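Local coordinates for protein phosphatase Slingshot homolog 2 (Homo sapiens, PDB 2NT2), which removes phosphate from proteins through its catalytic domain, the part present here, activating the actin-depolymerising factor cofilin and so regulating actin filament dynamics, at residues Gly108-Asp112 with Leu135-Gln139; Tyr71-Ser75 with Tyr102-Glu106; Asn35-Glu39 with Ile53-Asp57; His10-Gly14 with Ser95-Val99. The protein carries 1 engineered substitution. All blocks are in the same frame, centred on the assembly; numbering follows the deposited sequence.

Interaction 1: residues Gly108-Asp112 with Leu135-Gln139; sequences GWNLD and LEEYQ
L111 brings most of segment 108-112 to this contact, and L135, E136 and Q139 receive it along one side of helix 129-143. Its path can be followed outward. CB lies against the amide group of Q139, with L111 CB 3.8 Å from Q139 CD. CG stands anti to the backbone N (chi1 168°), which carries both methyls away from that amide and back toward the preceding turn of the partner helix. There L111 CD1 comes to 4.0 Å from L135 CB, the two leucine side chains crossing at about a right angle. CD2 meets E136 twice over: L111 CD2 is 3.8 Å from E136 CG, and the same methyl also rests on the backbone N of that residue. Of the E136 side chain, the aliphatic stem (CG) does the touching.

Q139 approaches from the next turn with an extended chain that ends at the beginning of helix 111-121, where N110 is the N-cap residue but makes no capping bond with its own side chain. The atom modelled as Q139 NE2 is 2.9 Å from L111 N; the amide is probably turned over, so its exact pairing stays open. Were Q139 replaced by alanine, L111 CB would probably lose its amide cover and the first turn of helix 111-121 its polar neighbour. Beneath the pair runs helix 94-107, where L111 touches I100 and Q139 touches M104. Since no clear hydrogen bond crosses between the segments, the secure evidence for cohesion is apolar: a buried leucine fitted to methylene and backbone surfaces, with a polar amide beside it.

Interaction 2: residues Tyr71-Ser75 with Tyr102-Glu106; sequences YKFIS and YAMKE
Y71 lays one ring face under the K105 side chain, and the torsions of both residues bring them there. In both, CG lies opposite the backbone N (chi1 -179° for Y71), and the lysine bends only at its last torsion. K105 CE is thereby centred 3.7 Å from the centroid of the Y71 ring in a CH-pi contact, and K105 NZ, 4.4 Å from the same centroid and 9° off the ring normal, completes a cation-pi interaction.

Y102 meets Y71 at a slant. Their nearest carbons, Y71 CD1 and Y102 CD1, are 3.4 Å apart, and the planes differ by 39°, an oblique aromatic pair. I74 places CG2 over one face of the Y102 ring, 3.8 Å from its centroid, while CB of E106 covers the opposite face; the ring is thus sandwiched, and its OH is hydrogen-bonded to H10 NE2. E106 bends at chi2, bringing its OE1 to 3.3 Å from Y71 OH. A serine at Y71 would probably leave the K105 ammonium without its aromatic face and open a gap beside Y102.

The helix axes of the two segments lie 11.1 Å apart and run nearly perpendicular, so large side chains bridge the interval. This is aromatic helix-helix packing within the dual-specificity phosphatase fold, joining helix 67-79 to helix 94-107, the helix that follows the phosphate-binding loop.

Interaction 3: residues Asn35-Glu39 with Ile53-Asp57; sequences NVTRE and IRVYD
I53 N donates to N35 O, 3.1 Å away, in the nearly straight bond (169° at the hydrogen) that extends the pairing where strand 30-35 ends and just past strand 49-52. Beyond it both chains kink: V36 and R54 are each the centre of an inverse gamma turn. The chains remain joined by a CA-H...O contact of 3.4 Å between R54 CA and T37 O, and by a weak hydrogen bond from R38 N to V55 O.

Side chains close the outer side. R38 CB sits over one face of the Y56 ring, 4.2 Å from its centroid, and the bent R38 chain then swings its guanidinium across R54, whose CB lies over one guanidinium face. The V36 and I53 side chains lie side by side, V36 CG1 4.0 Å from I53 CG2.

E39 has CG between the backbone N and the carbonyl carbon (chi1 78°), which turns its carboxylate back toward V55 and Y56. There R94 forms a salt bridge with E39 OE1 and also donates to V55 O. A water accepts from D57 N at 3.1 Å and donates weakly to E39 OE1. T37 OG1 is bonded to I40 N; its side chain stands about 4 Å from that of S88, the engineered serine at the phosphocysteine position.

R38 NH1 and R54 NH1 are only 3.7 Å apart, but both residues are exposed, so solvent probably screens their like charges; the clearer hold is the one straight backbone bond, with R94 bonded to both segments.

Interaction 4: residues His10-Gly14 with Ser95-Val99; sequences HVFLG and SASTV
L13 has the largest share of the interface, and its CD1 is the atom most closely surrounded: on one side it reaches S95, on another V99. With CG anti to the backbone N (chi1 -178°), the leucine projects from strand 11-14 into the first turn of helix 94-107. L13 CD1 is 3.4 Å from S95 CB, tighter than ordinary van der Waals contact. The same methyl lies 3.5 Å from V99 CG2, one helical turn farther on. The other branch goes to the residue next to S95, with L13 CD2 4.0 Å from A96 CB.

V99, second in buried area, serves two strand residues with one methyl, since its CG2 also faces V11 CG1 at 4.3 Å. Alternate strand residues, V11 and L13, thus point at the helix, while F12 between them points away. The strand and helix segments run nearly antiparallel, at 155°, with axes 8.6 Å apart. This is the packing of a helix on the sheet in the protein-tyrosine phosphatase fold, in which the phosphate-binding loop leads directly from strand 83-87 into helix 94-107. V99 reaches V86 of that central strand, and L13 touches I7 of the neighbouring edge strand.

S95 joins this packing to the active site. Its CB and carbonyl carbon press on L13, whereas OG, placed between backbone N and carbonyl carbon (chi1 47°), is hydrogen-bonded to OG of S88, the engineered residue at the site of the phosphocysteine intermediate. A sulfate, probably from the crystallisation liquor, lies about 4 Å from the S95 side chain.

How the interactions relate
From the N terminus, 10-14 opens the longest loop, which interaction 4 closes at 95-99. Nested inside it, interaction 3 shuts a short loop between 35-39 and 53-57. Interaction 2 also starts inside, at 71-75, but ends beyond it at 102-106, so interactions 2 and 4 cross. Interaction 1, between 108-112 and 135-139, follows in series. Helix 94-107 is the common element: interaction 4 fixes its start to the sheet, interaction 2 its end to helix 67-79. I74 CG2 packs on V11 CG2 where these two meet, V36 of interaction 3 touches T98 of interaction 4, and W109 O lies against M104, joining interaction 1's two C-terminal helices to the rest.

Interaction 1: residues Gly108-Asp112 with Leu135-Gln139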
loop_
_atom_site.group_PDB
_atom_site.type_symbol
_atom_site.label_atom_id
_atom_site.label_comp_id
_atom_site.label_asym_id
_atom_site.label_seq_id
_atom_site.Cartn_x
_atom_site.Cartn_y
_atom_site.Cartn_z
ATOM N N GLY A 108 -7.672 -13.456 2.095
ATOM C CA GLY A 108 -9.093 -13.600 2.338
ATOM C C GLY A 108 -9.476 -13.237 3.761
ATOM O O GLY A 108 -10.353 -13.849 4.371
ATOM N N TRP A 109 -8.812 -12.219 4.291
ATOM C CA TRP A 109 -9.002 -11.755 5.652
ATOM C C TRP A 109 -10.211 -10.851 5.826
ATOM O O TRP A 109 -10.497 -10.015 4.972
ATOM C CB TRP A 109 -7.723 -11.006 6.073
ATOM C CG TRP A 109 -6.621 -11.947 6.455
ATOM C CD1 TRP A 109 -6.654 -13.309 6.417
ATOM C CD2 TRP A 109 -5.323 -11.582 6.929
ATOM N NE1 TRP A 109 -5.452 -13.820 6.841
ATOM C CE2 TRP A 109 -4.617 -12.779 7.162
ATOM C CE3 TRP A 109 -4.692 -10.362 7.176
ATOM C CZ2 TRP A 109 -3.306 -12.787 7.636
ATOM C CZ3 TRP A 109 -3.395 -10.370 7.644
ATOM C CH2 TRP A 109 -2.716 -11.576 7.868
ATOM N N ASN A 110 -10.918 -10.994 6.942
ATOM C CA ASN A 110 -11.967 -10.039 7.297
ATOM C C ASN A 110 -11.374 -8.637 7.398
ATOM O O ASN A 110 -10.167 -8.497 7.598
ATOM C CB ASN A 110 -12.609 -10.414 8.630
ATOM C CG ASN A 110 -13.683 -11.470 8.501
ATOM O OD1 ASN A 110 -13.914 -12.007 7.414
ATOM N ND2 ASN A 110 -14.334 -11.770 9.620
ATOM N N LEU A 111 -12.197 -7.596 7.274
ATOM C CA LEU A 111 -11.651 -6.242 7.330
ATOM C C LEU A 111 -11.030 -5.948 8.688
ATOM O O LEU A 111 -9.897 -5.458 8.754
ATOM C CB LEU A 111 -12.709 -5.199 7.003
ATOM C CG LEU A 111 -12.332 -3.744 7.306
ATOM C CD1 LEU A 111 -11.014 -3.362 6.649
ATOM C CD2 LEU A 111 -13.459 -2.819 6.861
ATOM N N ASP A 112 -11.759 -6.196 9.776
ATOM C CA ASP A 112 -11.177 -5.895 11.085
ATOM C C ASP A 112 -9.900 -6.695 11.319
ATOM O O ASP A 112 -8.935 -6.139 11.843
ATOM C CB ASP A 112 -12.221 -6.144 12.174
ATOM C CG ASP A 112 -13.170 -4.955 12.258
ATOM O OD1 ASP A 112 -13.500 -4.363 11.210
ATOM O OD2 ASP A 112 -13.564 -4.595 13.392
ATOM N N LEU A 135 -13.283 0.448 2.204
ATOM C CA LEU A 135 -12.767 -0.858 2.603
ATOM C C LEU A 135 -13.901 -1.779 3.045
ATOM O O LEU A 135 -13.889 -2.966 2.729
ATOM C CB LEU A 135 -11.723 -0.715 3.714
ATOM C CG LEU A 135 -10.347 -0.203 3.273
ATOM C CD1 LEU A 135 -9.556 0.292 4.477
ATOM C CD2 LEU A 135 -9.570 -1.267 2.521
ATOM N N GLU A 136 -14.876 -1.208 3.745
ATOM C CA GLU A 136 -16.115 -1.888 4.089
ATOM C C GLU A 136 -16.858 -2.316 2.823
ATOM O O GLU A 136 -17.394 -3.417 2.741
ATOM C CB GLU A 136 -17.039 -0.983 4.895
ATOM C CG GLU A 136 -16.708 -0.825 6.362
ATOM C CD GLU A 136 -17.527 0.290 7.001
ATOM O OE1 GLU A 136 -18.592 0.639 6.439
ATOM O OE2 GLU A 136 -17.082 0.808 8.050
ATOM N N GLU A 137 -16.894 -1.417 1.835
ATOM C CA GLU A 137 -17.483 -1.806 0.555
ATOM C C GLU A 137 -16.701 -2.982 -0.038
ATOM O O GLU A 137 -17.294 -3.997 -0.399
ATOM C CB GLU A 137 -17.517 -0.637 -0.432
ATOM C CG GLU A 137 -18.281 -0.947 -1.707
ATOM C CD GLU A 137 -18.623 0.262 -2.546
ATOM O OE1 GLU A 137 -19.171 0.054 -3.656
ATOM O OE2 GLU A 137 -18.353 1.402 -2.109
ATOM N N TYR A 138 -15.389 -2.809 -0.119
ATOM C CA TYR A 138 -14.489 -3.783 -0.729
ATOM C C TYR A 138 -14.768 -5.173 -0.168
ATOM O O TYR A 138 -14.920 -6.144 -0.906
ATOM C CB TYR A 138 -13.042 -3.384 -0.476
ATOM C CG TYR A 138 -11.995 -4.115 -1.274
ATOM C CD1 TYR A 138 -12.103 -4.227 -2.650
ATOM C CD2 TYR A 138 -10.892 -4.694 -0.656
ATOM C CE1 TYR A 138 -11.155 -4.893 -3.401
ATOM C CE2 TYR A 138 -9.932 -5.363 -1.397
ATOM C CZ TYR A 138 -10.069 -5.459 -2.767
ATOM O OH TYR A 138 -9.124 -6.118 -3.519
ATOM N N GLN A 139 -14.876 -5.229 1.154
ATOM C CA GLN A 139 -15.277 -6.440 1.858
ATOM C C GLN A 139 -16.547 -7.034 1.256
ATOM O O GLN A 139 -16.564 -8.192 0.840
ATOM C CB GLN A 139 -15.496 -6.118 3.334
ATOM C CG GLN A 139 -15.816 -7.330 4.202
ATOM C CD GLN A 139 -15.777 -6.947 5.672
ATOM O OE1 GLN A 139 -16.405 -5.961 6.060
ATOM N NE2 GLN A 139 -15.028 -7.704 6.462
#

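Interaction 2: residues Tyr71-Ser75 with Tyr102-Glu106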
loop_
_atom_site.group_PDB
_atom_site.type_symbol
_atom_site.label_atom_id
_atom_site.label_comp_id
_atom_site.label_asym_id
_atom_site.label_seq_id
_atom_site.Cartn_x
_atom_site.Cartn_y
_atom_site.Cartn_z
ATOM N N TYR A 71 -3.395 -4.585 -6.430
ATOM C CA TYR A 71 -3.262 -6.023 -6.273
ATOM C C TYR A 71 -2.302 -6.603 -7.313
ATOM O O TYR A 71 -1.402 -7.365 -6.953
ATOM C CB TYR A 71 -4.621 -6.732 -6.404
ATOM C CG TYR A 71 -4.489 -8.229 -6.211
ATOM C CD1 TYR A 71 -4.404 -8.762 -4.927
ATOM C CD2 TYR A 71 -4.448 -9.108 -7.281
ATOM C CE1 TYR A 71 -4.284 -10.123 -4.725
ATOM C CE2 TYR A 71 -4.327 -10.473 -7.089
ATOM C CZ TYR A 71 -4.245 -10.975 -5.807
ATOM O OH TYR A 71 -4.125 -12.328 -5.601
ATOM N N LYS A 72 -2.528 -6.249 -8.568
ATOM C CA LYS A 72 -1.759 -6.726 -9.709
ATOM C C LYS A 72 -0.261 -6.487 -9.528
ATOM O O LYS A 72 0.565 -7.373 -9.737
ATOM C CB LYS A 72 -2.243 -6.027 -10.985
ATOM C CG LYS A 72 -2.184 -6.867 -12.242
ATOM C CD LYS A 72 -1.165 -6.334 -13.241
ATOM C CE LYS A 72 -0.254 -7.425 -13.780
ATOM N NZ LYS A 72 0.634 -7.989 -12.722
ATOM N N PHE A 73 0.078 -5.256 -9.161
ATOM C CA PHE A 73 1.464 -4.861 -9.005
ATOM C C PHE A 73 2.143 -5.602 -7.856
ATOM O O PHE A 73 3.224 -6.163 -8.039
ATOM C CB PHE A 73 1.555 -3.346 -8.786
ATOM C CG PHE A 73 2.980 -2.817 -8.878
ATOM C CD1 PHE A 73 3.633 -2.792 -10.098
ATOM C CD2 PHE A 73 3.637 -2.354 -7.751
ATOM C CE1 PHE A 73 4.924 -2.315 -10.199
ATOM C CE2 PHE A 73 4.931 -1.876 -7.845
ATOM C CZ PHE A 73 5.573 -1.853 -9.070
ATOM N N ILE A 74 1.506 -5.584 -6.691
ATOM C CA ILE A 74 2.075 -6.190 -5.493
ATOM C C ILE A 74 2.239 -7.696 -5.683
ATOM O O ILE A 74 3.213 -8.285 -5.227
ATOM C CB ILE A 74 1.191 -5.958 -4.250
ATOM C CG1 ILE A 74 0.975 -4.492 -3.869
ATOM C CG2 ILE A 74 1.732 -6.742 -3.062
ATOM C CD1 ILE A 74 -0.046 -4.301 -2.768
ATOM N N SER A 75 1.253 -8.294 -6.345
ATOM C CA SER A 75 1.294 -9.699 -6.726
ATOM C C SER A 75 2.476 -9.937 -7.666
ATOM O O SER A 75 3.154 -10.961 -7.609
ATOM C CB SER A 75 -0.026 -10.112 -7.377
ATOM O OG SER A 75 0.170 -10.858 -8.565
ATOM N N TYR A 102 -5.302 -5.183 0.067
ATOM C CA TYR A 102 -4.572 -6.291 -0.550
ATOM C C TYR A 102 -4.641 -7.543 0.327
ATOM O O TYR A 102 -4.867 -8.643 -0.172
ATOM C CB TYR A 102 -3.118 -5.905 -0.806
ATOM C CG TYR A 102 -2.255 -7.068 -1.247
ATOM C CD1 TYR A 102 -2.326 -7.550 -2.548
ATOM C CD2 TYR A 102 -1.374 -7.682 -0.369
ATOM C CE1 TYR A 102 -1.546 -8.611 -2.964
ATOM C CE2 TYR A 102 -0.587 -8.745 -0.776
ATOM C CZ TYR A 102 -0.676 -9.205 -2.074
ATOM O OH TYR A 102 0.111 -10.263 -2.475
ATOM N N ALA A 103 -4.453 -7.372 1.628
ATOM C CA ALA A 103 -4.498 -8.473 2.584
ATOM C C ALA A 103 -5.866 -9.142 2.618
ATOM O O ALA A 103 -5.973 -10.373 2.664
ATOM C CB ALA A 103 -4.101 -7.990 3.970
ATOM N N MET A 104 -6.932 -8.348 2.571
ATOM C CA MET A 104 -8.286 -8.896 2.480
ATOM C C MET A 104 -8.413 -9.788 1.247
ATOM O O MET A 104 -8.825 -10.942 1.310
ATOM C CB MET A 104 -9.312 -7.770 2.375
ATOM C CG MET A 104 -9.605 -7.025 3.659
ATOM S SD MET A 104 -10.499 -5.480 3.398
ATOM C CE MET A 104 -12.077 -6.073 2.812
ATOM N N LYS A 105 -8.037 -9.212 0.108
ATOM C CA LYS A 105 -8.086 -9.939 -1.154
ATOM C C LYS A 105 -7.168 -11.158 -1.155
ATOM O O LYS A 105 -7.595 -12.274 -1.451
ATOM C CB LYS A 105 -7.701 -9.012 -2.313
ATOM C CG LYS A 105 -7.958 -9.646 -3.675
ATOM C CD LYS A 105 -8.300 -8.604 -4.728
ATOM C CE LYS A 105 -8.028 -9.154 -6.124
ATOM N NZ LYS A 105 -8.706 -10.467 -6.329
ATOM N N GLU A 106 -5.902 -10.932 -0.831
ATOM C CA GLU A 106 -4.853 -11.936 -0.950
ATOM C C GLU A 106 -5.041 -13.100 0.007
ATOM O O GLU A 106 -5.014 -14.263 -0.415
ATOM C CB GLU A 106 -3.484 -11.284 -0.741
ATOM C CG GLU A 106 -2.286 -12.202 -0.821
ATOM C CD GLU A 106 -2.154 -12.940 -2.133
ATOM O OE1 GLU A 106 -1.896 -12.327 -3.187
ATOM O OE2 GLU A 106 -2.312 -14.183 -2.116
#

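Interaction 3: residues Asn35-Glu39 with Ile53-Asp57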
loop_
_atom_site.group_PDB
_atom_site.type_symbol
_atom_site.label_atom_id
_atom_site.label_comp_id
_atom_site.label_asym_id
_atom_site.label_seq_id
_atom_site.Cartn_x
_atom_site.Cartn_y
_atom_site.Cartn_z
ATOM N N ASN A 35 3.621 3.689 -5.338
ATOM C CA ASN A 35 3.481 5.079 -4.948
ATOM C C ASN A 35 2.030 5.531 -5.097
ATOM O O ASN A 35 1.599 5.865 -6.197
ATOM C CB ASN A 35 4.406 5.929 -5.822
ATOM C CG ASN A 35 4.435 7.382 -5.409
ATOM O OD1 ASN A 35 3.570 7.829 -4.659
ATOM N ND2 ASN A 35 5.436 8.100 -5.910
ATOM N N VAL A 36 1.299 5.519 -3.994
ATOM C CA VAL A 36 -0.120 5.830 -3.944
ATOM C C VAL A 36 -0.363 7.316 -3.718
ATOM O O VAL A 36 -1.063 7.721 -2.783
ATOM C CB VAL A 36 -0.819 5.033 -2.819
ATOM C CG1 VAL A 36 -2.327 5.015 -3.043
ATOM C CG2 VAL A 36 -0.283 3.615 -2.757
ATOM N N THR A 37 0.261 8.153 -4.544
ATOM C CA THR A 37 0.124 9.593 -4.438
ATOM C C THR A 37 0.033 10.231 -5.827
ATOM O O THR A 37 0.457 9.630 -6.813
ATOM C CB THR A 37 1.283 10.287 -3.701
ATOM O OG1 THR A 37 2.339 10.579 -4.634
ATOM C CG2 THR A 37 1.887 9.440 -2.597
ATOM N N ARG A 38 -0.482 11.450 -5.849
ATOM C CA ARG A 38 -0.425 12.310 -7.019
ATOM C C ARG A 38 0.770 13.265 -6.927
ATOM O O ARG A 38 1.388 13.568 -7.949
ATOM C CB ARG A 38 -1.710 13.130 -7.166
ATOM C CG ARG A 38 -1.628 14.170 -8.282
ATOM C CD ARG A 38 -2.335 13.688 -9.538
ATOM N NE ARG A 38 -1.431 13.600 -10.679
ATOM C CZ ARG A 38 -1.646 12.913 -11.786
ATOM N NH1 ARG A 38 -2.764 12.217 -11.946
ATOM N NH2 ARG A 38 -0.735 12.913 -12.749
ATOM N N GLU A 39 1.059 13.714 -5.716
ATOM C CA GLU A 39 1.984 14.796 -5.428
ATOM C C GLU A 39 3.402 14.374 -5.083
ATOM O O GLU A 39 4.334 15.181 -5.033
ATOM C CB GLU A 39 1.395 15.625 -4.269
ATOM C CG GLU A 39 1.566 14.998 -2.897
ATOM C CD GLU A 39 0.433 14.079 -2.494
ATOM O OE1 GLU A 39 0.194 13.913 -1.276
ATOM O OE2 GLU A 39 -0.238 13.498 -3.371
ATOM N N ILE A 53 -0.542 5.558 -8.364
ATOM C CA ILE A 53 -1.970 5.723 -8.142
ATOM C C ILE A 53 -2.232 7.188 -7.773
ATOM O O ILE A 53 -2.204 7.578 -6.610
ATOM C CB ILE A 53 -2.492 4.782 -7.045
ATOM C CG1 ILE A 53 -2.269 3.292 -7.277
ATOM C CG2 ILE A 53 -3.946 5.084 -6.702
ATOM C CD1 ILE A 53 -2.577 2.667 -8.611
ATOM N N ARG A 54 -2.437 7.977 -8.816
ATOM C CA ARG A 54 -2.298 9.423 -8.807
ATOM C C ARG A 54 -3.533 10.118 -8.246
ATOM O O ARG A 54 -4.341 10.704 -8.957
ATOM C CB ARG A 54 -1.969 9.901 -10.225
ATOM C CG ARG A 54 -1.016 8.922 -10.911
ATOM C CD ARG A 54 -0.046 9.620 -11.833
ATOM N NE ARG A 54 0.178 8.842 -13.061
ATOM C CZ ARG A 54 -0.748 8.659 -13.993
ATOM N NH1 ARG A 54 -1.964 9.177 -13.870
ATOM N NH2 ARG A 54 -0.461 7.942 -15.076
ATOM N N VAL A 55 -3.617 10.043 -6.928
ATOM C CA VAL A 55 -4.787 10.324 -6.123
ATOM C C VAL A 55 -4.433 11.139 -4.890
ATOM O O VAL A 55 -3.331 11.014 -4.342
ATOM C CB VAL A 55 -5.403 8.967 -5.700
ATOM C CG1 VAL A 55 -5.467 8.858 -4.188
ATOM C CG2 VAL A 55 -6.753 8.759 -6.349
ATOM N N TYR A 56 -5.342 12.001 -4.430
ATOM C CA TYR A 56 -5.077 12.761 -3.212
ATOM C C TYR A 56 -5.751 12.085 -2.009
ATOM O O TYR A 56 -6.731 11.355 -2.147
ATOM C CB TYR A 56 -5.547 14.198 -3.315
ATOM C CG TYR A 56 -4.902 15.090 -4.338
ATOM C CD1 TYR A 56 -5.581 15.460 -5.492
ATOM C CD2 TYR A 56 -3.617 15.583 -4.169
ATOM C CE1 TYR A 56 -5.006 16.281 -6.444
ATOM C CE2 TYR A 56 -3.030 16.404 -5.112
ATOM C CZ TYR A 56 -3.724 16.753 -6.247
ATOM O OH TYR A 56 -3.144 17.574 -7.191
ATOM N N ASP A 57 -5.204 12.350 -0.831
ATOM C CA ASP A 57 -5.723 11.859 0.437
ATOM C C ASP A 57 -6.934 12.678 0.879
ATOM O O ASP A 57 -6.847 13.482 1.812
ATOM C CB ASP A 57 -4.638 11.932 1.518
ATOM C CG ASP A 57 -4.985 11.118 2.750
ATOM O OD1 ASP A 57 -5.883 10.257 2.658
ATOM O OD2 ASP A 57 -4.335 11.339 3.799
HETATM O O HOH W 1 -3.098 14.647 -0.471
#

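Interaction 4: residues His10-Gly14 with Ser95-Val99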
loop_
_atom_site.group_PDB
_atom_site.type_symbol
_atom_site.label_atom_id
_atom_site.label_comp_id
_atom_site.label_asym_id
_atom_site.label_seq_id
_atom_site.Cartn_x
_atom_site.Cartn_y
_atom_site.Cartn_z
ATOM N N HIS A 10 6.656 -9.851 1.282
ATOM C CA HIS A 10 6.899 -9.058 0.090
ATOM C C HIS A 10 6.290 -7.670 0.145
ATOM O O HIS A 10 6.166 -7.016 -0.901
ATOM C CB HIS A 10 6.352 -9.818 -1.130
ATOM C CG HIS A 10 4.868 -10.022 -1.061
ATOM N ND1 HIS A 10 4.244 -10.688 -0.030
ATOM C CD2 HIS A 10 3.881 -9.638 -1.906
ATOM C CE1 HIS A 10 2.937 -10.708 -0.243
ATOM N NE2 HIS A 10 2.689 -10.074 -1.380
ATOM N N VAL A 11 5.897 -7.180 1.322
ATOM C CA VAL A 11 5.167 -5.907 1.366
ATOM C C VAL A 11 5.659 -5.008 2.492
ATOM O O VAL A 11 5.673 -5.410 3.658
ATOM C CB VAL A 11 3.649 -6.095 1.540
ATOM C CG1 VAL A 11 2.934 -4.751 1.640
ATOM C CG2 VAL A 11 3.063 -6.922 0.406
ATOM N N PHE A 12 6.021 -3.777 2.141
ATOM C CA PHE A 12 6.329 -2.763 3.146
ATOM C C PHE A 12 5.331 -1.612 3.043
ATOM O O PHE A 12 4.904 -1.278 1.938
ATOM C CB PHE A 12 7.755 -2.228 2.995
ATOM C CG PHE A 12 8.812 -3.128 3.623
ATOM C CD1 PHE A 12 9.364 -4.175 2.906
ATOM C CD2 PHE A 12 9.233 -2.911 4.925
ATOM C CE1 PHE A 12 10.320 -4.996 3.476
ATOM C CE2 PHE A 12 10.183 -3.728 5.505
ATOM C CZ PHE A 12 10.729 -4.775 4.782
ATOM N N LEU A 13 5.014 -1.027 4.183
ATOM C CA LEU A 13 4.158 0.156 4.263
ATOM C C LEU A 13 4.943 1.348 4.799
ATOM O O LEU A 13 5.545 1.257 5.878
ATOM C CB LEU A 13 2.951 -0.165 5.150
ATOM C CG LEU A 13 1.916 0.951 5.308
ATOM C CD1 LEU A 13 1.305 1.276 3.956
ATOM C CD2 LEU A 13 0.849 0.561 6.322
ATOM N N GLY A 14 4.980 2.474 4.084
ATOM C CA GLY A 14 5.840 3.571 4.508
ATOM C C GLY A 14 5.459 4.940 3.999
ATOM O O GLY A 14 4.364 5.184 3.497
ATOM N N SER A 95 -1.727 4.810 1.577
ATOM C CA SER A 95 -0.902 3.611 1.562
ATOM C C SER A 95 -1.472 2.536 2.486
ATOM O O SER A 95 -1.557 1.379 2.078
ATOM C CB SER A 95 0.539 3.934 1.942
ATOM O OG SER A 95 0.624 4.744 3.096
ATOM N N ALA A 96 -1.851 2.935 3.703
ATOM C CA ALA A 96 -2.345 1.972 4.686
ATOM C C ALA A 96 -3.591 1.251 4.172
ATOM O O ALA A 96 -3.655 0.025 4.221
ATOM C CB ALA A 96 -2.624 2.618 6.029
ATOM N N SER A 97 -4.547 2.026 3.669
ATOM C CA SER A 97 -5.789 1.494 3.141
ATOM C C SER A 97 -5.531 0.475 2.036
ATOM O O SER A 97 -6.107 -0.610 2.030
ATOM C CB SER A 97 -6.667 2.621 2.584
ATOM O OG SER A 97 -6.652 3.746 3.441
ATOM N N THR A 98 -4.661 0.847 1.102
ATOM C CA THR A 98 -4.304 -0.037 -0.001
ATOM C C THR A 98 -3.759 -1.364 0.514
ATOM O O THR A 98 -4.155 -2.434 0.062
ATOM C CB THR A 98 -3.249 0.613 -0.917
ATOM O OG1 THR A 98 -3.800 1.793 -1.505
ATOM C CG2 THR A 98 -2.892 -0.329 -2.056
ATOM N N VAL A 99 -2.859 -1.274 1.490
ATOM C CA VAL A 99 -2.274 -2.479 2.076
ATOM C C VAL A 99 -3.340 -3.330 2.752
ATOM O O VAL A 99 -3.345 -4.556 2.648
ATOM C CB VAL A 99 -1.164 -2.142 3.086
ATOM C CG1 VAL A 99 -0.826 -3.371 3.911
ATOM C CG2 VAL A 99 0.077 -1.616 2.384
#